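Local structure of SusD family protein (7KV1) at residues 59-64 against 69-74; 95-98 against 103-106; 110-115 against 160-165; 154-159 against 168-173. The protein probably binds beta-glucans at the cell surface of a human gut bacterium, as a SusD-like surface glycan-binding protein with a tetratricopeptide-repeat-like helical scaffold. All coordinates share one frame; numbering follows the deposited sequence.

Contact 1 (59-64 against 69-74)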
loop_
_atom_site.group_PDB
_atom_site.type_symbol
_atom_site.label_atom_id
_atom_site.label_comp_id
_atom_site.label_asym_id
_atom_site.label_seq_id
_atom_site.Cartn_x
_atom_site.Cartn_y
_atom_site.Cartn_z
ATOM N N HIS A 59 8.769 3.551 -8.288
ATOM C CA HIS A 59 9.516 2.285 -8.524
ATOM C C HIS A 59 10.777 2.214 -7.662
ATOM O O HIS A 59 11.370 1.107 -7.609
ATOM C CB HIS A 59 9.890 2.132 -10.009
ATOM C CG HIS A 59 8.736 2.373 -10.918
ATOM N ND1 HIS A 59 8.342 3.645 -11.285
ATOM C CD2 HIS A 59 7.849 1.526 -11.488
ATOM C CE1 HIS A 59 7.268 3.571 -12.065
ATOM N NE2 HIS A 59 6.934 2.287 -12.193
ATOM N N TRP A 60 11.192 3.333 -7.047
ATOM C CA TRP A 60 12.544 3.457 -6.443
ATOM C C TRP A 60 12.701 2.510 -5.253
ATOM O O TRP A 60 13.740 1.867 -5.168
ATOM C CB TRP A 60 12.861 4.904 -6.085
ATOM C CG TRP A 60 13.162 5.758 -7.272
ATOM C CD1 TRP A 60 12.992 5.456 -8.596
ATOM C CD2 TRP A 60 13.650 7.104 -7.222
ATOM N NE1 TRP A 60 13.369 6.520 -9.371
ATOM C CE2 TRP A 60 13.779 7.542 -8.556
ATOM C CE3 TRP A 60 14.034 7.956 -6.185
ATOM C CZ2 TRP A 60 14.249 8.815 -8.871
ATOM C CZ3 TRP A 60 14.484 9.220 -6.499
ATOM C CH2 TRP A 60 14.580 9.643 -7.825
ATOM N N PRO A 61 11.693 2.278 -4.379
ATOM C CA PRO A 61 11.883 1.343 -3.261
ATOM C C PRO A 61 12.343 -0.052 -3.718
ATOM O O PRO A 61 13.269 -0.585 -3.122
ATOM C CB PRO A 61 10.501 1.277 -2.588
ATOM C CG PRO A 61 9.839 2.580 -2.977
ATOM C CD PRO A 61 10.329 2.834 -4.393
ATOM N N ASP A 62 11.721 -0.579 -4.782
ATOM C CA ASP A 62 11.935 -1.955 -5.312
ATOM C C ASP A 62 13.153 -2.032 -6.236
ATOM O O ASP A 62 13.531 -3.165 -6.567
ATOM C CB ASP A 62 10.720 -2.454 -6.101
ATOM C CG ASP A 62 9.463 -2.622 -5.263
ATOM O OD1 ASP A 62 9.184 -1.715 -4.454
ATOM O OD2 ASP A 62 8.777 -3.669 -5.416
ATOM N N TRP A 63 13.704 -0.900 -6.688
ATOM C CA TRP A 63 14.918 -0.847 -7.549
ATOM C C TRP A 63 16.183 -0.701 -6.680
ATOM O O TRP A 63 17.293 -1.001 -7.188
ATOM C CB TRP A 63 14.814 0.287 -8.580
ATOM C CG TRP A 63 13.847 0.052 -9.700
ATOM C CD1 TRP A 63 13.266 -1.130 -10.080
ATOM C CD2 TRP A 63 13.364 1.053 -10.614
ATOM N NE1 TRP A 63 12.438 -0.929 -11.159
ATOM C CE2 TRP A 63 12.484 0.400 -11.513
ATOM C CE3 TRP A 63 13.588 2.429 -10.763
ATOM C CZ2 TRP A 63 11.838 1.092 -12.544
ATOM C CZ3 TRP A 63 12.943 3.111 -11.774
ATOM C CH2 TRP A 63 12.079 2.448 -12.651
ATOM N N GLY A 64 16.033 -0.244 -5.430
ATOM C CA GLY A 64 17.116 -0.169 -4.428
ATOM C C GLY A 64 17.721 1.224 -4.344
ATOM O O GLY A 64 18.844 1.399 -4.857
ATOM N N ASN A 69 14.047 -2.325 -0.780
ATOM C CA ASN A 69 12.843 -2.012 0.030
ATOM C C ASN A 69 11.593 -2.334 -0.799
ATOM O O ASN A 69 11.742 -2.593 -2.010
ATOM C CB ASN A 69 12.884 -0.559 0.492
ATOM C CG ASN A 69 11.815 -0.271 1.523
ATOM O OD1 ASN A 69 11.391 -1.171 2.252
ATOM N ND2 ASN A 69 11.364 0.969 1.583
ATOM N N ALA A 70 10.409 -2.345 -0.172
ATOM C CA ALA A 70 9.125 -2.612 -0.851
ATOM C C ALA A 70 7.999 -1.982 -0.030
ATOM O O ALA A 70 8.045 -2.043 1.209
ATOM C CB ALA A 70 8.934 -4.096 -1.026
ATOM N N LEU A 71 7.018 -1.406 -0.704
ATOM C CA LEU A 71 5.903 -0.679 -0.039
ATOM C C LEU A 71 5.079 -1.673 0.791
ATOM O O LEU A 71 4.534 -1.243 1.834
ATOM C CB LEU A 71 5.049 0.013 -1.107
ATOM C CG LEU A 71 5.754 1.166 -1.834
ATOM C CD1 LEU A 71 4.870 1.757 -2.913
ATOM C CD2 LEU A 71 6.168 2.250 -0.848
ATOM N N ASN A 72 4.900 -2.922 0.334
ATOM C CA ASN A 72 4.068 -3.891 1.096
ATOM C C ASN A 72 4.850 -4.320 2.339
ATOM O O ASN A 72 4.197 -4.474 3.394
ATOM C CB ASN A 72 3.526 -5.059 0.255
ATOM C CG ASN A 72 4.594 -5.943 -0.361
ATOM O OD1 ASN A 72 5.687 -5.469 -0.702
ATOM N ND2 ASN A 72 4.281 -7.233 -0.540
ATOM N N ILE A 73 6.184 -4.480 2.262
ATOM C CA ILE A 73 7.009 -4.786 3.461
ATOM C C ILE A 73 6.794 -3.636 4.462
ATOM O O ILE A 73 6.488 -3.914 5.631
ATOM C CB ILE A 73 8.500 -5.026 3.131
ATOM C CG1 ILE A 73 8.685 -6.290 2.283
ATOM C CG2 ILE A 73 9.308 -5.075 4.404
ATOM C CD1 ILE A 73 10.080 -6.464 1.744
ATOM N N ASP A 74 6.936 -2.397 4.012
ATOM C CA ASP A 74 6.843 -1.203 4.901
ATOM C C ASP A 74 5.448 -1.174 5.546
ATOM O O ASP A 74 5.350 -0.873 6.763
ATOM C CB ASP A 74 7.168 0.078 4.133
ATOM C CG ASP A 74 8.599 0.188 3.610
ATOM O OD1 ASP A 74 9.460 -0.661 3.987
ATOM O OD2 ASP A 74 8.854 1.129 2.848
#
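Pro61 and Asp62 meet Asn69 and Ala70 in a buried helix-loop-helix contact, where the short, weakly bonded helix 60-63 packs against the entrance of helix 71-76. Both belong to the SusD-like fold, whose family falls in the tetratricopeptide repeat clan. The backbones approach closely, with 4.8 Å between Pro61 CA and Asn69 CA, yet a single hydrogen bond joins them: Asn69 N donates to Pro61 O over 3.0 Å, weakly, because the N-H is well bent from the line. A CA-H...O contact from Asp62 CA to Asn69 O, 3.4 Å long, adds to this pairing. Apolar contact is looser, with Pro61 CG lying 4.3 Å from Leu71 CD2. The Asp62 carboxylate points one oxygen at the start of the second segment: OD1 rests 3.7 Å from Ala70 CA, while OD2 is bonded to Thr310 OG1. Leu312 also touches both Asp62 and Ala70, so helix 312-315 packs against this junction. Ala70 is the N-cap residue, and the amide of Asn69, just before it, bonds to the first turn of the helix. With CG of Asn69 anti to the backbone N (chi1 -170°), the amide reaches forward along the helix: OD1 weakly accepts from Ala70 N, and ND2 donates to Asp74 OD2 over 2.8 Å. That last bond uses the syn lone pair of the carboxylate oxygen, which sits 18° out of the amide plane.

Contact 2 (95-98 against 103-106)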
loop_
_atom_site.group_PDB
_atom_site.type_symbol
_atom_site.label_atom_id
_atom_site.label_comp_id
_atom_site.label_asym_id
_atom_site.label_seq_id
_atom_site.Cartn_x
_atom_site.Cartn_y
_atom_site.Cartn_z
ATOM N N TRP A 95 14.029 -2.404 10.085
ATOM C CA TRP A 95 12.743 -3.140 9.975
ATOM C C TRP A 95 12.452 -3.876 11.289
ATOM O O TRP A 95 11.293 -3.780 11.774
ATOM C CB TRP A 95 12.713 -4.114 8.812
ATOM C CG TRP A 95 12.754 -3.508 7.448
ATOM C CD1 TRP A 95 12.688 -2.191 7.092
ATOM C CD2 TRP A 95 12.944 -4.255 6.237
ATOM N NE1 TRP A 95 12.786 -2.068 5.725
ATOM C CE2 TRP A 95 12.914 -3.328 5.175
ATOM C CE3 TRP A 95 13.065 -5.619 5.952
ATOM C CZ2 TRP A 95 13.079 -3.728 3.851
ATOM C CZ3 TRP A 95 13.223 -6.007 4.638
ATOM C CH2 TRP A 95 13.195 -5.077 3.604
ATOM N N HIS A 96 13.450 -4.556 11.877
ATOM C CA HIS A 96 13.263 -5.267 13.169
ATOM C C HIS A 96 12.846 -4.257 14.242
ATOM O O HIS A 96 11.974 -4.578 15.054
ATOM C CB HIS A 96 14.506 -6.052 13.570
ATOM C CG HIS A 96 14.705 -7.259 12.714
ATOM N ND1 HIS A 96 14.013 -8.431 12.931
ATOM C CD2 HIS A 96 15.436 -7.459 11.610
ATOM C CE1 HIS A 96 14.350 -9.318 12.023
ATOM N NE2 HIS A 96 15.196 -8.756 11.194
ATOM N N MET A 97 13.450 -3.090 14.268
ATOM C CA MET A 97 13.166 -2.095 15.337
ATOM C C MET A 97 11.759 -1.464 15.143
ATOM O O MET A 97 11.092 -1.243 16.139
ATOM C CB MET A 97 14.282 -1.054 15.388
ATOM C CG MET A 97 15.571 -1.669 15.954
ATOM S SD MET A 97 16.976 -0.566 15.940
ATOM C CE MET A 97 16.556 0.467 17.338
ATOM N N LEU A 98 11.337 -1.194 13.917
ATOM C CA LEU A 98 9.980 -0.693 13.584
ATOM C C LEU A 98 8.967 -1.736 14.032
ATOM O O LEU A 98 7.955 -1.372 14.643
ATOM C CB LEU A 98 9.905 -0.429 12.074
ATOM C CG LEU A 98 10.639 0.844 11.642
ATOM C CD1 LEU A 98 11.027 0.799 10.182
ATOM C CD2 LEU A 98 9.793 2.077 11.949
ATOM N N ALA A 103 11.924 1.899 16.894
ATOM C CA ALA A 103 12.672 2.660 15.869
ATOM C C ALA A 103 13.268 3.901 16.528
ATOM O O ALA A 103 12.795 4.328 17.570
ATOM C CB ALA A 103 11.777 3.014 14.702
ATOM N N ASN A 104 14.222 4.519 15.869
ATOM C CA ASN A 104 14.826 5.784 16.328
ATOM C C ASN A 104 15.327 6.516 15.094
ATOM O O ASN A 104 15.168 6.000 13.961
ATOM C CB ASN A 104 15.912 5.560 17.393
ATOM C CG ASN A 104 17.078 4.709 16.938
ATOM O OD1 ASN A 104 17.617 4.871 15.854
ATOM N ND2 ASN A 104 17.505 3.815 17.800
ATOM N N GLU A 105 15.947 7.663 15.313
ATOM C CA GLU A 105 16.389 8.558 14.214
ATOM C C GLU A 105 17.487 7.877 13.398
ATOM O O GLU A 105 17.717 8.331 12.275
ATOM C CB GLU A 105 16.840 9.909 14.775
ATOM C CG GLU A 105 18.116 9.848 15.609
ATOM C CD GLU A 105 17.952 9.547 17.086
ATOM O OE1 GLU A 105 16.916 8.930 17.470
ATOM O OE2 GLU A 105 18.865 9.948 17.867
ATOM N N ASN A 106 18.116 6.795 13.880
ATOM C CA ASN A 106 19.129 6.084 13.047
ATOM C C ASN A 106 18.532 4.796 12.443
ATOM O O ASN A 106 19.272 4.065 11.740
ATOM C CB ASN A 106 20.431 5.824 13.838
ATOM C CG ASN A 106 21.041 7.084 14.426
ATOM O OD1 ASN A 106 21.241 7.186 15.629
ATOM N ND2 ASN A 106 21.194 8.113 13.631
#
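Met97 O and Ala103 N face each other at 3.3 Å without forming a hydrogen bond, since the angle is poor, and no other hydrogen bond crosses from the last turn of helix 93-99 to the loop at 103-106. The N-H of Ala103 is paired instead with the hydroxyl of Tyr528, near the end of the chain. Side chains therefore carry the contact. Leu98 presents one methyl branch, CD2, to Ala103 CB at 3.5 Å, close apolar packing on the buried side. Toward the outside, Met97 is bent at its last torsion (chi3 77°), which turns CE toward the amide of Asn104, and ND2 lies 3.5 Å from that methyl as the two side chains cross obliquely. The other end of this amide works within the loop: Asn104 OD1 accepts from Asn106 N at 2.8 Å and also from Asn107 ND2. A leucine here would probably leave Asn106 N without its side-chain acceptor and Asn107 ND2 without its mate, so that the loop could shift. With chi1 of Asn104 at 60°, its CG sits between the backbone N and the carbonyl carbon, and the side-chain carbonyl bends forward onto the N-H two residues on, the arrangement that defines an Asx turn.

Contact 3 (110-115 against 160-165)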
loop_
_atom_site.group_PDB
_atom_site.type_symbol
_atom_site.label_atom_id
_atom_site.label_comp_id
_atom_site.label_asym_id
_atom_site.label_seq_id
_atom_site.Cartn_x
_atom_site.Cartn_y
_atom_site.Cartn_z
ATOM N N GLY A 110 13.967 6.178 6.297
ATOM C CA GLY A 110 14.501 7.424 5.704
ATOM C C GLY A 110 14.409 7.441 4.190
ATOM O O GLY A 110 14.145 8.509 3.612
ATOM N N SER A 111 14.625 6.295 3.539
ATOM C CA SER A 111 14.628 6.197 2.059
ATOM C C SER A 111 13.242 6.549 1.505
ATOM O O SER A 111 13.165 7.189 0.439
ATOM C CB SER A 111 15.109 4.829 1.598
ATOM O OG SER A 111 14.185 3.865 2.016
ATOM N N LEU A 112 12.173 6.196 2.224
ATOM C CA LEU A 112 10.783 6.459 1.790
ATOM C C LEU A 112 10.558 7.970 1.769
ATOM O O LEU A 112 9.934 8.463 0.816
ATOM C CB LEU A 112 9.822 5.745 2.755
ATOM C CG LEU A 112 8.620 5.071 2.136
ATOM C CD1 LEU A 112 9.064 4.068 1.074
ATOM C CD2 LEU A 112 7.763 4.404 3.210
ATOM N N TRP A 113 11.098 8.684 2.752
ATOM C CA TRP A 113 11.089 10.166 2.803
ATOM C C TRP A 113 11.777 10.740 1.552
ATOM O O TRP A 113 11.168 11.547 0.848
ATOM C CB TRP A 113 11.727 10.627 4.112
ATOM C CG TRP A 113 11.869 12.112 4.316
ATOM C CD1 TRP A 113 12.714 12.963 3.666
ATOM C CD2 TRP A 113 11.288 12.876 5.390
ATOM N NE1 TRP A 113 12.674 14.210 4.239
ATOM C CE2 TRP A 113 11.784 14.186 5.282
ATOM C CE3 TRP A 113 10.378 12.567 6.408
ATOM C CZ2 TRP A 113 11.394 15.195 6.147
ATOM C CZ3 TRP A 113 9.989 13.570 7.264
ATOM C CH2 TRP A 113 10.500 14.860 7.133
ATOM N N THR A 114 12.976 10.275 1.228
ATOM C CA THR A 114 13.730 10.729 0.034
ATOM C C THR A 114 12.928 10.407 -1.238
ATOM O O THR A 114 12.754 11.311 -2.061
ATOM C CB THR A 114 15.141 10.135 0.009
ATOM O OG1 THR A 114 15.689 10.477 1.275
ATOM C CG2 THR A 114 15.967 10.704 -1.125
ATOM N N VAL A 115 12.435 9.175 -1.387
ATOM C CA VAL A 115 11.589 8.785 -2.546
ATOM C C VAL A 115 10.422 9.765 -2.680
ATOM O O VAL A 115 10.209 10.328 -3.772
ATOM C CB VAL A 115 11.066 7.352 -2.373
ATOM C CG1 VAL A 115 9.989 7.040 -3.396
ATOM C CG2 VAL A 115 12.185 6.328 -2.425
ATOM N N TRP A 160 2.589 11.235 4.952
ATOM C CA TRP A 160 1.577 11.479 5.997
ATOM C C TRP A 160 1.346 10.190 6.764
ATOM O O TRP A 160 1.316 10.248 7.997
ATOM C CB TRP A 160 0.293 11.993 5.346
ATOM C CG TRP A 160 -0.872 12.172 6.258
ATOM C CD1 TRP A 160 -0.980 12.993 7.341
ATOM C CD2 TRP A 160 -2.161 11.564 6.096
ATOM N NE1 TRP A 160 -2.233 12.880 7.899
ATOM C CE2 TRP A 160 -2.979 12.021 7.157
ATOM C CE3 TRP A 160 -2.677 10.598 5.221
ATOM C CZ2 TRP A 160 -4.283 11.562 7.350
ATOM C CZ3 TRP A 160 -3.990 10.210 5.361
ATOM C CH2 TRP A 160 -4.787 10.684 6.409
ATOM N N HIS A 161 1.210 9.055 6.076
ATOM C CA HIS A 161 0.905 7.754 6.740
ATOM C C HIS A 161 2.043 7.354 7.683
ATOM O O HIS A 161 1.750 6.841 8.785
ATOM C CB HIS A 161 0.641 6.635 5.713
ATOM C CG HIS A 161 -0.786 6.424 5.323
ATOM N ND1 HIS A 161 -1.460 7.260 4.464
ATOM C CD2 HIS A 161 -1.675 5.464 5.678
ATOM C CE1 HIS A 161 -2.671 6.789 4.257
ATOM N NE2 HIS A 161 -2.845 5.709 5.026
ATOM N N TYR A 162 3.293 7.512 7.241
ATOM C CA TYR A 162 4.495 6.985 7.962
ATOM C C TYR A 162 4.981 8.013 8.982
ATOM O O TYR A 162 5.105 7.625 10.174
ATOM C CB TYR A 162 5.593 6.542 6.982
ATOM C CG TYR A 162 5.285 5.208 6.379
ATOM C CD1 TYR A 162 5.392 4.042 7.115
ATOM C CD2 TYR A 162 4.764 5.120 5.106
ATOM C CE1 TYR A 162 5.029 2.814 6.577
ATOM C CE2 TYR A 162 4.414 3.905 4.555
ATOM C CZ TYR A 162 4.531 2.750 5.297
ATOM O OH TYR A 162 4.138 1.562 4.762
ATOM N N PHE A 163 5.229 9.259 8.555
ATOM C CA PHE A 163 5.872 10.303 9.399
ATOM C C PHE A 163 4.861 11.309 9.972
ATOM O O PHE A 163 5.158 11.915 11.036
ATOM C CB PHE A 163 6.953 11.034 8.609
ATOM C CG PHE A 163 8.006 10.126 8.045
ATOM C CD1 PHE A 163 9.051 9.677 8.846
ATOM C CD2 PHE A 163 7.925 9.690 6.732
ATOM C CE1 PHE A 163 10.009 8.807 8.331
ATOM C CE2 PHE A 163 8.900 8.843 6.214
ATOM C CZ PHE A 163 9.911 8.366 7.029
ATOM N N GLY A 164 3.722 11.530 9.309
ATOM C CA GLY A 164 2.678 12.448 9.828
ATOM C C GLY A 164 3.043 13.929 9.711
ATOM O O GLY A 164 2.496 14.608 8.825
ATOM N N ASN A 165 3.970 14.393 10.542
ATOM C CA ASN A 165 4.339 15.810 10.768
ATOM C C ASN A 165 5.483 16.150 9.811
ATOM O O ASN A 165 6.648 15.916 10.157
ATOM C CB ASN A 165 4.681 16.049 12.245
ATOM C CG ASN A 165 3.597 15.560 13.187
ATOM O OD1 ASN A 165 2.495 16.106 13.208
ATOM N ND2 ASN A 165 3.903 14.561 14.003
#
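Trp113 drives the edge of its indole into the face of Phe163 in a T-shaped pair, with the six-membered ring and the phenyl ring centred 5.2 Å apart and their planes 86° to each other. Trp113 CE3 makes the approach, standing over the centre of the phenyl ring and coming within 3.8 Å of Phe163 CG. The first torsion of Trp113 places CG opposite the backbone N, which extends the indole toward the neighbouring helix, while Trp113 CB itself settles 3.9 Å from Phe163 CE2. In return, a chi1 of -56° sends the Phe163 ring toward helix 110-129, and its second torsion turns the face to the indole edge. These rings join the first turns of helix 110-129 to the end of helix 138-162; the start of one helix lies against the finish of the next, an antiparallel hairpin consistent with the tetratricopeptide-repeat-like architecture of SusD proteins. An alanine in place of Phe163 is likely to open a gap under the indole edge and leave Trp113 freer to turn. One residue back in each segment a second contact forms. Leu112, whose chi1 of -140° lies away from the usual staggered positions, lays its CD2 methyl over one face of Tyr162 in a CH-pi contact, 3.9 Å from the ring centroid and displaced toward the rim at CD2 and CE2. Phe470 meets the same tyrosine edge-to-face, while Ile512 and Pro167 touch Trp113 from surrounding loops.

Contact 4 (154-159 against 168-173)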
loop_
_atom_site.group_PDB
_atom_site.type_symbol
_atom_site.label_atom_id
_atom_site.label_comp_id
_atom_site.label_asym_id
_atom_site.label_seq_id
_atom_site.Cartn_x
_atom_site.Cartn_y
_atom_site.Cartn_z
ATOM N N PHE A 154 -0.361 11.381 -3.896
ATOM C CA PHE A 154 0.083 10.000 -3.628
ATOM C C PHE A 154 1.369 10.003 -2.795
ATOM O O PHE A 154 1.447 9.308 -1.763
ATOM C CB PHE A 154 0.293 9.231 -4.924
ATOM C CG PHE A 154 0.743 7.829 -4.642
ATOM C CD1 PHE A 154 -0.177 6.868 -4.285
ATOM C CD2 PHE A 154 2.072 7.497 -4.672
ATOM C CE1 PHE A 154 0.233 5.577 -4.008
ATOM C CE2 PHE A 154 2.483 6.211 -4.394
ATOM C CZ PHE A 154 1.559 5.257 -4.045
ATOM N N TYR A 155 2.373 10.760 -3.229
ATOM C CA TYR A 155 3.671 10.866 -2.513
ATOM C C TYR A 155 3.445 11.469 -1.127
ATOM O O TYR A 155 4.083 10.986 -0.178
ATOM C CB TYR A 155 4.682 11.664 -3.338
ATOM C CG TYR A 155 5.151 10.983 -4.603
ATOM C CD1 TYR A 155 5.751 9.731 -4.562
ATOM C CD2 TYR A 155 5.027 11.611 -5.839
ATOM C CE1 TYR A 155 6.218 9.118 -5.718
ATOM C CE2 TYR A 155 5.461 10.999 -7.002
ATOM C CZ TYR A 155 6.082 9.763 -6.939
ATOM O OH TYR A 155 6.506 9.167 -8.084
ATOM N N TYR A 156 2.603 12.520 -0.996
ATOM C CA TYR A 156 2.381 13.167 0.308
ATOM C C TYR A 156 1.627 12.194 1.205
ATOM O O TYR A 156 1.822 12.199 2.451
ATOM C CB TYR A 156 1.648 14.495 0.174
ATOM C CG TYR A 156 2.576 15.670 0.068
ATOM C CD1 TYR A 156 3.419 15.992 1.121
ATOM C CD2 TYR A 156 2.622 16.444 -1.084
ATOM C CE1 TYR A 156 4.278 17.070 1.038
ATOM C CE2 TYR A 156 3.472 17.542 -1.172
ATOM C CZ TYR A 156 4.311 17.839 -0.111
ATOM O OH TYR A 156 5.219 18.862 -0.195
ATOM N N ASN A 157 0.742 11.403 0.596
ATOM C CA ASN A 157 -0.102 10.456 1.363
ATOM C C ASN A 157 0.808 9.436 2.071
ATOM O O ASN A 157 0.531 9.054 3.220
ATOM C CB ASN A 157 -1.128 9.795 0.442
ATOM C CG ASN A 157 -1.958 8.774 1.173
ATOM O OD1 ASN A 157 -2.491 9.065 2.254
ATOM N ND2 ASN A 157 -2.047 7.586 0.585
ATOM N N MET A 158 1.838 8.964 1.374
ATOM C CA MET A 158 2.846 8.038 1.942
ATOM C C MET A 158 3.580 8.713 3.112
ATOM O O MET A 158 3.632 8.133 4.210
ATOM C CB MET A 158 3.838 7.594 0.863
ATOM C CG MET A 158 4.640 6.392 1.246
ATOM S SD MET A 158 5.650 5.853 -0.165
ATOM C CE MET A 158 4.382 5.359 -1.326
ATOM N N LEU A 159 4.074 9.929 2.921
ATOM C CA LEU A 159 4.749 10.709 3.996
ATOM C C LEU A 159 3.825 10.835 5.205
ATOM O O LEU A 159 4.280 10.622 6.347
ATOM C CB LEU A 159 5.125 12.095 3.474
ATOM C CG LEU A 159 6.280 12.118 2.482
ATOM C CD1 LEU A 159 6.319 13.460 1.760
ATOM C CD2 LEU A 159 7.617 11.834 3.181
ATOM N N PHE A 168 5.682 20.594 4.105
ATOM C CA PHE A 168 4.590 20.659 3.117
ATOM C C PHE A 168 4.844 21.818 2.154
ATOM O O PHE A 168 4.850 22.968 2.606
ATOM C CB PHE A 168 3.243 20.750 3.843
ATOM C CG PHE A 168 2.131 20.423 2.892
ATOM C CD1 PHE A 168 1.585 21.400 2.090
ATOM C CD2 PHE A 168 1.780 19.105 2.668
ATOM C CE1 PHE A 168 0.603 21.085 1.167
ATOM C CE2 PHE A 168 0.813 18.797 1.738
ATOM C CZ PHE A 168 0.246 19.787 0.980
ATOM N N TYR A 169 5.065 21.520 0.875
ATOM C CA TYR A 169 5.230 22.551 -0.179
ATOM C C TYR A 169 4.598 22.087 -1.497
ATOM O O TYR A 169 4.780 20.899 -1.893
ATOM C CB TYR A 169 6.700 22.903 -0.406
ATOM C CG TYR A 169 7.654 21.778 -0.708
ATOM C CD1 TYR A 169 8.144 20.979 0.305
ATOM C CD2 TYR A 169 8.189 21.615 -1.980
ATOM C CE1 TYR A 169 9.114 20.024 0.066
ATOM C CE2 TYR A 169 9.147 20.652 -2.245
ATOM C CZ TYR A 169 9.601 19.838 -1.216
ATOM O OH TYR A 169 10.550 18.867 -1.433
ATOM N N LEU A 170 3.938 23.017 -2.193
ATOM C CA LEU A 170 3.355 22.771 -3.542
ATOM C C LEU A 170 4.124 23.554 -4.628
ATOM O O LEU A 170 3.677 23.521 -5.785
ATOM C CB LEU A 170 1.876 23.150 -3.488
ATOM C CG LEU A 170 1.026 22.370 -2.491
ATOM C CD1 LEU A 170 -0.427 22.828 -2.553
ATOM C CD2 LEU A 170 1.126 20.856 -2.702
ATOM N N GLU A 171 5.263 24.179 -4.275
ATOM C CA GLU A 171 6.209 24.923 -5.168
ATOM C C GLU A 171 7.625 24.542 -4.726
ATOM O O GLU A 171 7.876 24.552 -3.489
ATOM C CB GLU A 171 6.078 26.446 -5.002
ATOM N N ASN A 172 8.545 24.248 -5.643
ATOM C CA ASN A 172 9.949 23.943 -5.243
ATOM C C ASN A 172 10.591 25.198 -4.640
ATOM O O ASN A 172 10.207 26.302 -5.032
ATOM C CB ASN A 172 10.745 23.352 -6.401
ATOM C CG ASN A 172 10.371 21.910 -6.624
ATOM O OD1 ASN A 172 9.879 21.260 -5.705
ATOM N ND2 ASN A 172 10.590 21.419 -7.830
ATOM N N LEU A 173 11.522 25.012 -3.702
ATOM C CA LEU A 173 12.105 26.110 -2.885
ATOM C C LEU A 173 13.480 26.487 -3.445
ATOM O O LEU A 173 14.493 25.927 -2.964
ATOM C CB LEU A 173 12.194 25.662 -1.419
ATOM C CG LEU A 173 10.885 25.701 -0.630
ATOM C CD1 LEU A 173 10.128 27.008 -0.872
ATOM C CD2 LEU A 173 10.015 24.495 -0.961
#
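Tyr156 reaches from helix 138-162 into the loop at 168-170, and it makes all the contacts from the helix side. Its polar interaction is a hydrogen bond in which OH donates to the backbone carbonyl of Tyr169, with 2.7 Å between Tyr156 OH and Tyr169 O. The hydroxyl approaches from 24° off the carbonyl plane. Two rings of the loop meet Tyr156. Phe168, its side chain swung to the far side from its own N (chi1 -164°), brings CE2 over the centre of the Tyr156 ring, 3.7 Å above the plane; the two rings are tilted by 33° with centroids 4.5 Å apart, an oblique pairing. The Tyr169 ring, meanwhile, turns a face to the phenol oxygen, and its CD1 lies 3.6 Å from Tyr156 OH. Apolar contact is completed by the exposed Leu170, whose CD2 comes to 4.3 Å from Tyr156 CE2. The phenol meets the loop through both its oxygen and its ring. Around it, Leu192 of helix 185-201 touches both Tyr156 and Phe168, Tyr183 lies against Phe168, and Asn172 hydrogen-bonds to Asn124 and Lys121 of helix 110-129.

Contacts 1 and 3 are buried, whereas contacts 2 and 4 are partly buried and fasten loops to helices. Contacts 3 and 4 share helix 138-162, their centres 10 Å apart, and Leu112 packs on Met158 between them. Contact 1 touches both: Leu71 meets Leu112 and Met158. Trp95, idle in contact 2 itself, packs on Asn69 and Ile73 and so links it to contact 1, while contact 2 and contact 4 stay about 12 Å apart at their nearest atoms. The chemistry follows position: ring and methyl packing alone in contact 3, a phenol hydrogen bond added in contact 4, a weak backbone bond in contact 1, and in contact 2 methyl packing beside an Asx turn within the loop.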